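Local atomic coordinates of GDP-L-fucose synthase (Campylobacter jejuni subsp. jejuni serotype O:2, PDB entry 7M13), a protein that binds NADPH and makes GDP-D-glycero-L-gluco-heptose for the capsular polysaccharide, probably by NADPH-dependent reduction of a GDP-linked keto sugar. Residues G147-M150 with C151-N155; N260-F263 with K264-I267; D284-I287 with K288-A291. All coordinates share one frame; numbering follows the deposited sequence.

Contact 1: residues G147-M150 with C151-N155; sequences GAIM and CESYN
Met150 and Tyr154 lie side by side, one turn apart on helix 138-158 of the Rossmann domain, and their side chains point the same way in a Met-aromatic contact. Starting at CB, the tyrosine rises from the helix beside the carbonyl that accepts its own backbone N: Tyr154 CB is 3.6 Å from Met150 O. Beyond CG, the ring turns its edge to that same oxygen, which stays in the ring plane with Tyr154 CD1 3.1 Å away. The next ring atom, CE1, meets the thioether, 4.0 Å from Met150 SD and 3.9 Å from Met150 CE. The bend at chi2 (-83°) sets SD beside the ring edge and not over a face, and the bend at chi3 brings CE to Tyr154 CE1. At the tip, Tyr154 OH hydrogen-bonds to His96, and Phe99, also on helix 80-100, meets the ring.

The second subunit also packs here: Ile149 meets Tyr138 of that chain, Ser153 its Ser139 and Tyr154 its Tyr85. Helices at such an interface are characteristic of extended short-chain dehydrogenase dimers. Ser153 turns its hydroxyl back beside its own backbone N (chi1 -60°) and grips the preceding turn twice. Ile149 O accepts both Ser153 N and, at 2.7 Å, Ser153 OG, the two donors arriving from opposite faces of the carbonyl plane.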
ATOM      1  N   GLY B 147       1.314  -5.349  -2.639  1.00 10.72           N
ATOM      2  CA  GLY B 147       1.412  -6.797  -2.888  1.00 10.59           C
ATOM      3  C   GLY B 147       2.825  -7.298  -2.714  1.00 11.32           C
ATOM      4  O   GLY B 147       3.070  -8.279  -1.984  1.00 10.93           O
ATOM      5  N   ALA B 148       3.782  -6.596  -3.304  1.00 10.91           N
ATOM      6  CA  ALA B 148       5.198  -6.978  -3.189  1.00 10.49           C
ATOM      7  C   ALA B 148       5.654  -6.901  -1.738  1.00 11.44           C
ATOM      8  O   ALA B 148       6.362  -7.785  -1.239  1.00 10.57           O
ATOM      9  CB  ALA B 148       6.043  -6.102  -4.063  1.00 11.05           C
ATOM     10  N   ILE B 149       5.280  -5.826  -1.066  1.00 10.34           N
ATOM     11  CA  ILE B 149       5.722  -5.607   0.333  1.00  9.88           C
ATOM     12  C   ILE B 149       5.049  -6.638   1.249  1.00  9.80           C
ATOM     13  O   ILE B 149       5.689  -7.147   2.213  1.00 11.81           O
ATOM     14  CB  ILE B 149       5.507  -4.131   0.736  1.00 10.00           C
ATOM     15  CG1 ILE B 149       6.404  -3.207  -0.103  1.00 10.55           C
ATOM     16  CG2 ILE B 149       5.718  -3.971   2.240  1.00 11.97           C
ATOM     17  CD1 ILE B 149       6.268  -1.721   0.184  1.00 11.03           C
ATOM     18  N   MET B 150       3.819  -7.019   0.891  1.00 10.70           N
ATOM     19  CA  MET B 150       3.056  -8.044   1.652  1.00 10.84           C
ATOM     20  C   MET B 150       3.803  -9.383   1.578  1.00 11.24           C
ATOM     21  O   MET B 150       3.920 -10.047   2.625  1.00 10.21           O
ATOM     22  CB  MET B 150       1.646  -8.217   1.077  1.00 14.77           C
ATOM     23  CG  MET B 150       0.617  -7.307   1.719  1.00 18.43           C
ATOM     24  SD  MET B 150      -0.036  -7.983   3.268  1.00 18.45           S
ATOM     25  CE  MET B 150      -0.972  -9.380   2.647  1.00 14.37           C
ATOM     26  N   CYS B 151       4.286  -9.759   0.386  1.00 11.20           N
ATOM     27  CA  CYS B 151       5.021 -11.023   0.219  1.00 11.64           C
ATOM     28  C   CYS B 151       6.294 -10.961   1.064  1.00 10.48           C
ATOM     29  O   CYS B 151       6.600 -11.879   1.840  1.00 11.01           O
ATOM     30  CB  CYS B 151       5.393 -11.284  -1.234  1.00 12.55           C
ATOM     31  SG  CYS B 151       3.991 -11.744  -2.283  1.00 14.17           S
ATOM     32  N   GLU B 152       7.086  -9.905   0.890  1.00 10.66           N
ATOM     33  CA  GLU B 152       8.393  -9.807   1.548  1.00 11.08           C
ATOM     34  C   GLU B 152       8.176  -9.778   3.057  1.00 10.84           C
ATOM     35  O   GLU B 152       8.999 -10.369   3.832  1.00 11.01           O
ATOM     36  CB  GLU B 152       9.101  -8.549   1.073  1.00 11.55           C
ATOM     37  CG  GLU B 152      10.436  -8.313   1.724  1.00 12.84           C
ATOM     38  CD  GLU B 152      11.021  -7.017   1.219  1.00 13.50           C
ATOM     39  OE1 GLU B 152      10.572  -5.915   1.686  1.00 14.84           O
ATOM     40  OE2 GLU B 152      11.903  -7.113   0.319  1.00 15.01           O
ATOM     41  N   SER B 153       7.173  -9.038   3.527  1.00 10.13           N
ATOM     42  CA  SER B 153       6.979  -8.869   4.994  1.00 10.29           C
ATOM     43  C   SER B 153       6.589 -10.207   5.646  1.00  9.83           C
ATOM     44  O   SER B 153       7.042 -10.512   6.753  1.00 10.90           O
ATOM     45  CB  SER B 153       5.949  -7.815   5.267  1.00 11.48           C
ATOM     46  OG  SER B 153       6.355  -6.564   4.714  1.00 11.73           O
ATOM     47  N   TYR B 154       5.772 -11.016   4.985  1.00 10.73           N
ATOM     48  CA  TYR B 154       5.438 -12.389   5.450  1.00 11.14           C
ATOM     49  C   TYR B 154       6.718 -13.233   5.478  1.00 11.60           C
ATOM     50  O   TYR B 154       6.982 -13.982   6.450  1.00 10.84           O
ATOM     51  CB  TYR B 154       4.324 -13.018   4.613  1.00 11.13           C
ATOM     52  CG  TYR B 154       2.957 -12.664   5.142  1.00 11.44           C
ATOM     53  CD1 TYR B 154       2.377 -11.448   4.868  1.00 11.70           C
ATOM     54  CD2 TYR B 154       2.333 -13.468   6.087  1.00 12.10           C
ATOM     55  CE1 TYR B 154       1.147 -11.103   5.404  1.00 12.33           C
ATOM     56  CE2 TYR B 154       1.112 -13.127   6.638  1.00 12.86           C
ATOM     57  CZ  TYR B 154       0.519 -11.924   6.315  1.00 12.27           C
ATOM     58  OH  TYR B 154      -0.679 -11.520   6.874  1.00 12.78           O
ATOM     59  N   ASN B 155       7.557 -13.085   4.464  1.00 10.94           N
ATOM     60  CA  ASN B 155       8.794 -13.892   4.390  1.00 10.93           C
ATOM     61  C   ASN B 155       9.674 -13.549   5.605  1.00 13.56           C
ATOM     62  O   ASN B 155      10.290 -14.432   6.223  1.00 14.23           O
ATOM     63  CB  ASN B 155       9.527 -13.603   3.088  1.00 11.14           C
ATOM     64  CG  ASN B 155       8.771 -14.090   1.854  1.00 10.18           C
ATOM     65  OD1 ASN B 155       7.789 -14.858   1.939  1.00 11.53           O
ATOM     66  ND2 ASN B 155       9.214 -13.623   0.703  1.00 12.17           N
TER

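Contact 2: residues N260-F263 with K264-I267; sequences NIDF and KDLI
Asp262 and Asp265 run alongside each other, pointing the same way, with their carboxylate planes 28° apart. Asp265 folds back across the turn, and its OD2 receives the backbone N of Asp262 at 2.9 Å along a nearly straight bond, on the anti side of the carboxylate and 26° out of its plane. The two acids are also joined by a water, which donates to Asp262 OD2 and Asp265 OD2, both at 2.7 Å; it probably eases the repulsion between them. Asp262 OD1 has a salt bridge to Lys105, and a magnesium ion lies about 4 Å from the side chain of Asp265.

At the other end of the turn, Ile267 CG2 lies over a face of the Phe263 ring, 4.0 Å from its centroid, in a CH-pi contact. With CG anti to the backbone N (chi1 -175°), the ring extends to where Ile267 CG2 can lie over its face. Ile261 and Leu266 instead cross at about a right angle, with Ile261 CG2 touching Leu266 CD2 at 4.0 Å. In the backbone of the turn, Asp262 O takes Asp265 N and Phe263 O takes Leu266 N, successive three-residue steps like those of a 3-10 helix.

This short helical turn follows helix 247-260. Phe263 packs on helix 138-158, while Ile261 and Leu266 rest on Ile277 of strand 277-278 and on helix 322-326.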
ATOM      1  N   ASN B 260      13.215 -23.356  -7.777  1.00 15.44           N
ATOM      2  CA  ASN B 260      14.656 -23.008  -7.624  1.00 16.70           C
ATOM      3  C   ASN B 260      14.899 -21.771  -6.754  1.00 17.52           C
ATOM      4  O   ASN B 260      16.029 -21.643  -6.249  1.00 18.59           O
ATOM      5  CB  ASN B 260      15.328 -22.762  -8.976  1.00 17.32           C
ATOM      6  CG  ASN B 260      15.396 -24.037  -9.786  1.00 21.09           C
ATOM      7  OD1 ASN B 260      16.192 -24.923  -9.482  1.00 23.67           O
ATOM      8  ND2 ASN B 260      14.490 -24.180 -10.733  1.00 17.77           N
ATOM      9  N   ILE B 261      13.960 -20.834  -6.652  1.00 15.85           N
ATOM     10  CA  ILE B 261      14.248 -19.508  -6.036  1.00 14.37           C
ATOM     11  C   ILE B 261      13.449 -19.413  -4.748  1.00 15.65           C
ATOM     12  O   ILE B 261      12.217 -19.341  -4.787  1.00 16.93           O
ATOM     13  CB  ILE B 261      13.929 -18.358  -6.995  1.00 14.14           C
ATOM     14  CG1 ILE B 261      14.747 -18.448  -8.278  1.00 14.90           C
ATOM     15  CG2 ILE B 261      14.166 -17.037  -6.266  1.00 15.07           C
ATOM     16  CD1 ILE B 261      14.323 -17.463  -9.319  1.00 15.72           C
ATOM     17  N   ASP B 262      14.162 -19.421  -3.631  1.00 15.31           N
ATOM     18  CA  ASP B 262      13.588 -19.292  -2.288  1.00 16.36           C
ATOM     19  C   ASP B 262      13.955 -17.915  -1.728  1.00 14.47           C
ATOM     20  O   ASP B 262      14.886 -17.271  -2.209  1.00 14.73           O
ATOM     21  CB  ASP B 262      14.058 -20.456  -1.420  1.00 18.57           C
ATOM     22  CG  ASP B 262      13.589 -21.810  -1.959  1.00 24.47           C
ATOM     23  OD1 ASP B 262      12.378 -21.948  -2.290  1.00 23.47           O
ATOM     24  OD2 ASP B 262      14.433 -22.738  -2.060  1.00 26.70           O
ATOM     25  N   PHE B 263      13.248 -17.459  -0.711  1.00 14.55           N
ATOM     26  CA  PHE B 263      13.532 -16.141  -0.124  1.00 14.27           C
ATOM     27  C   PHE B 263      14.999 -16.068   0.318  1.00 17.24           C
ATOM     28  O   PHE B 263      15.624 -15.031   0.109  1.00 15.72           O
ATOM     29  CB  PHE B 263      12.568 -15.866   1.032  1.00 16.16           C
ATOM     30  CG  PHE B 263      12.724 -14.492   1.611  1.00 14.88           C
ATOM     31  CD1 PHE B 263      13.157 -14.306   2.910  1.00 17.40           C
ATOM     32  CD2 PHE B 263      12.479 -13.366   0.838  1.00 14.05           C
ATOM     33  CE1 PHE B 263      13.307 -13.039   3.435  1.00 17.41           C
ATOM     34  CE2 PHE B 263      12.606 -12.099   1.376  1.00 15.03           C
ATOM     35  CZ  PHE B 263      13.016 -11.944   2.679  1.00 17.34           C
ATOM     36  N   LYS B 264      15.538 -17.154   0.890  1.00 17.00           N
ATOM     37  CA  LYS B 264      16.957 -17.167   1.337  1.00 18.79           C
ATOM     38  C   LYS B 264      17.892 -16.822   0.164  1.00 18.87           C
ATOM     39  O   LYS B 264      18.896 -16.143   0.417  1.00 21.20           O
ATOM     40  CB  LYS B 264      17.290 -18.498   2.017  1.00 24.14           C
ATOM     41  CG  LYS B 264      17.211 -19.727   1.130  1.00 30.60           C
ATOM     42  CD  LYS B 264      17.886 -20.940   1.759  1.00 38.09           C
ATOM     43  CE  LYS B 264      18.221 -22.023   0.753  1.00 43.24           C
ATOM     44  NZ  LYS B 264      17.338 -23.201   0.932  1.00 48.84           N
ATOM     45  N   ASP B 265      17.531 -17.154  -1.082  1.00 17.44           N
ATOM     46  CA  ASP B 265      18.372 -16.843  -2.274  1.00 18.33           C
ATOM     47  C   ASP B 265      18.352 -15.342  -2.572  1.00 17.10           C
ATOM     48  O   ASP B 265      19.273 -14.837  -3.236  1.00 20.10           O
ATOM     49  CB  ASP B 265      17.950 -17.658  -3.487  1.00 19.49           C
ATOM     50  CG  ASP B 265      18.015 -19.164  -3.251  1.00 23.27           C
ATOM     51  OD1 ASP B 265      19.042 -19.640  -2.668  1.00 25.73           O
ATOM     52  OD2 ASP B 265      17.052 -19.867  -3.598  1.00 21.36           O
ATOM     53  N   LEU B 266      17.294 -14.644  -2.162  1.00 16.44           N
ATOM     54  CA  LEU B 266      17.092 -13.223  -2.512  1.00 16.38           C
ATOM     55  C   LEU B 266      17.698 -12.282  -1.480  1.00 18.88           C
ATOM     56  O   LEU B 266      17.754 -11.073  -1.750  1.00 22.08           O
ATOM     57  CB  LEU B 266      15.578 -12.988  -2.628  1.00 15.58           C
ATOM     58  CG  LEU B 266      14.931 -13.826  -3.717  1.00 17.33           C
ATOM     59  CD1 LEU B 266      13.414 -13.717  -3.653  1.00 16.99           C
ATOM     60  CD2 LEU B 266      15.415 -13.409  -5.093  1.00 20.87           C
ATOM     61  N   ILE B 267      18.095 -12.780  -0.316  1.00 20.34           N
ATOM     62  CA  ILE B 267      18.739 -11.902   0.695  1.00 23.67           C
ATOM     63  C   ILE B 267      20.189 -12.367   0.911  1.00 27.50           C
ATOM     64  O   ILE B 267      20.821 -11.824   1.810  1.00 35.36           O
ATOM     65  CB  ILE B 267      17.910 -11.894   1.984  1.00 25.00           C
ATOM     66  CG1 ILE B 267      17.954 -13.250   2.686  1.00 24.15           C
ATOM     67  CG2 ILE B 267      16.495 -11.439   1.672  1.00 22.81           C
ATOM     68  CD1 ILE B 267      17.316 -13.272   4.051  1.00 29.10           C
TER
HETATM   69  O   HOH W   1      16.928 -22.467  -2.927  1.00 25.72           O

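Contact 3: residues D284-I287 with K288-A291; sequences DYSI and KEVA
Ser286 holds OG between its backbone N and its carbonyl carbon (chi1 70°), while Glu289 sets CG beside its own backbone N (chi1 -69°) and runs extended from there; the serine reaches forward to the glutamate's backbone N, and the glutamate reaches back to the serine's. Ser286 OG accepts Glu289 N at 3.1 Å. In return, Glu289 OE2 takes Ser286 N at 3.0 Å, the donor standing above the carboxylate plane. The aliphatic part of the glutamate closes over the hydroxyl, with Glu289 CG 3.2 Å from Ser286 OG. Arg241 adds a weak, long ion pair to the same Glu289 oxygen.

The glutamate crosses the side chain of Tyr285 at about a right angle. Val290, which is buried, presses CG2 against Tyr285 CB at 3.5 Å, and both residues lean on Leu335 of helix 335-347. From here the regular helix bonds begin: Val290 N reaches Ser286 O in the carbonyl plane, and Ala291 N reaches Ile287 O.

Ile287 packs against Leu188 and against Arg242, a residue predicted to bind substrate, and Tyr285 bonds to Arg242 through the backbone where strand 285-286 runs antiparallel to strand 241-246. The reciprocal pair of Ser286, the N-cap, and Glu289 is a capping box, marking the change from strand 285-286 to helix 287-298.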
ATOM      1  N   ASP B 284      13.747  -4.121 -25.685  1.00 19.69           N
ATOM      2  CA  ASP B 284      12.509  -3.420 -26.076  1.00 20.04           C
ATOM      3  C   ASP B 284      12.558  -3.078 -27.567  1.00 18.12           C
ATOM      4  O   ASP B 284      13.637  -3.263 -28.188  1.00 22.66           O
ATOM      5  CB  ASP B 284      12.215  -2.206 -25.204  1.00 21.07           C
ATOM      6  CG  ASP B 284      13.214  -1.068 -25.252  1.00 22.16           C
ATOM      7  OD1 ASP B 284      14.208  -1.180 -25.994  1.00 24.04           O
ATOM      8  OD2 ASP B 284      12.980  -0.089 -24.506  1.00 25.71           O
ATOM      9  N   TYR B 285      11.407  -2.639 -28.057  1.00 18.76           N
ATOM     10  CA  TYR B 285      11.162  -2.358 -29.490  1.00 22.04           C
ATOM     11  C   TYR B 285      10.333  -1.091 -29.594  1.00 22.21           C
ATOM     12  O   TYR B 285       9.417  -0.875 -28.782  1.00 23.35           O
ATOM     13  CB  TYR B 285      10.429  -3.522 -30.142  1.00 21.00           C
ATOM     14  CG  TYR B 285      11.201  -4.817 -30.189  1.00 22.92           C
ATOM     15  CD1 TYR B 285      11.916  -5.177 -31.311  1.00 26.28           C
ATOM     16  CD2 TYR B 285      11.189  -5.707 -29.131  1.00 22.90           C
ATOM     17  CE1 TYR B 285      12.587  -6.381 -31.393  1.00 27.17           C
ATOM     18  CE2 TYR B 285      11.870  -6.909 -29.182  1.00 24.26           C
ATOM     19  CZ  TYR B 285      12.582  -7.249 -30.315  1.00 25.34           C
ATOM     20  OH  TYR B 285      13.249  -8.439 -30.401  1.00 29.93           O
ATOM     21  N   SER B 286      10.596  -0.280 -30.624  1.00 24.04           N
ATOM     22  CA  SER B 286       9.692   0.826 -30.992  1.00 23.12           C
ATOM     23  C   SER B 286       8.382   0.225 -31.513  1.00 23.35           C
ATOM     24  O   SER B 286       8.405  -0.912 -32.029  1.00 23.92           O
ATOM     25  CB  SER B 286      10.315   1.750 -32.009  1.00 24.06           C
ATOM     26  OG  SER B 286      10.421   1.097 -33.256  1.00 25.10           O
ATOM     27  N   ILE B 287       7.291   0.961 -31.371  1.00 25.71           N
ATOM     28  CA  ILE B 287       5.970   0.578 -31.946  1.00 27.03           C
ATOM     29  C   ILE B 287       6.121   0.440 -33.469  1.00 24.56           C
ATOM     30  O   ILE B 287       5.509  -0.456 -34.037  1.00 25.83           O
ATOM     31  CB  ILE B 287       4.851   1.550 -31.511  1.00 29.29           C
ATOM     32  CG1 ILE B 287       3.485   1.074 -32.007  1.00 30.81           C
ATOM     33  CG2 ILE B 287       5.133   2.983 -31.932  1.00 33.12           C
ATOM     34  CD1 ILE B 287       3.142  -0.346 -31.597  1.00 33.59           C
ATOM     35  N   LYS B 288       7.006   1.198 -34.106  1.00 23.44           N
ATOM     36  CA  LYS B 288       7.260   1.006 -35.561  1.00 26.12           C
ATOM     37  C   LYS B 288       7.780  -0.410 -35.800  1.00 25.84           C
ATOM     38  O   LYS B 288       7.253  -1.099 -36.695  1.00 26.80           O
ATOM     39  CB  LYS B 288       8.260   2.031 -36.096  1.00 24.68           C
ATOM     40  CG  LYS B 288       8.659   1.837 -37.547  1.00 30.73           C
ATOM     41  CD  LYS B 288       9.314   3.060 -38.147  1.00 37.58           C
ATOM     42  CE  LYS B 288      10.482   3.579 -37.334  1.00 40.58           C
ATOM     43  NZ  LYS B 288      11.162   4.691 -38.041  1.00 42.16           N
ATOM     44  N   GLU B 289       8.792  -0.843 -35.036  1.00 25.91           N
ATOM     45  CA  GLU B 289       9.451  -2.157 -35.238  1.00 25.36           C
ATOM     46  C   GLU B 289       8.442  -3.277 -34.973  1.00 23.88           C
ATOM     47  O   GLU B 289       8.421  -4.249 -35.722  1.00 24.44           O
ATOM     48  CB  GLU B 289      10.671  -2.305 -34.322  1.00 26.67           C
ATOM     49  CG  GLU B 289      11.824  -1.382 -34.708  1.00 31.97           C
ATOM     50  CD  GLU B 289      12.929  -1.184 -33.679  1.00 39.78           C
ATOM     51  OE1 GLU B 289      14.060  -0.833 -34.090  1.00 50.27           O
ATOM     52  OE2 GLU B 289      12.670  -1.352 -32.475  1.00 30.99           O
ATOM     53  N   VAL B 290       7.648  -3.164 -33.908  1.00 25.74           N
ATOM     54  CA  VAL B 290       6.641  -4.201 -33.557  1.00 26.50           C
ATOM     55  C   VAL B 290       5.564  -4.238 -34.643  1.00 25.02           C
ATOM     56  O   VAL B 290       5.221  -5.350 -35.073  1.00 25.24           O
ATOM     57  CB  VAL B 290       6.020  -3.939 -32.174  1.00 26.36           C
ATOM     58  CG1 VAL B 290       4.940  -4.966 -31.853  1.00 30.38           C
ATOM     59  CG2 VAL B 290       7.091  -3.936 -31.111  1.00 29.43           C
ATOM     60  N   ALA B 291       5.056  -3.081 -35.052  1.00 24.18           N
ATOM     61  CA  ALA B 291       4.005  -3.007 -36.097  1.00 25.07           C
ATOM     62  C   ALA B 291       4.524  -3.640 -37.392  1.00 25.84           C
ATOM     63  O   ALA B 291       3.781  -4.431 -37.975  1.00 25.61           O
ATOM     64  CB  ALA B 291       3.522  -1.602 -36.287  1.00 22.45           C
TER

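How the contacts relate
All three contacts are local, each between adjoining segments, so none closes a long loop; they follow in series and none nests or crosses. Contact 1 comes first, within helix 138-158 beside the second subunit. Contact 2 is the short turn after helix 247-260, and it returns to the first: Asn155 ND2 lies 3.3 Å from Phe263 CD2, packing the turn against helix 138-158. Their centres are 14 Å apart. Contact 3, where strand 285-286 passes into helix 287-298, stands apart, its nearest atoms about 22 Å from contact 1 and about 21 Å from contact 2. It lies across the chain's centre from contact 1, beside helix 184-199 and strand 303-307.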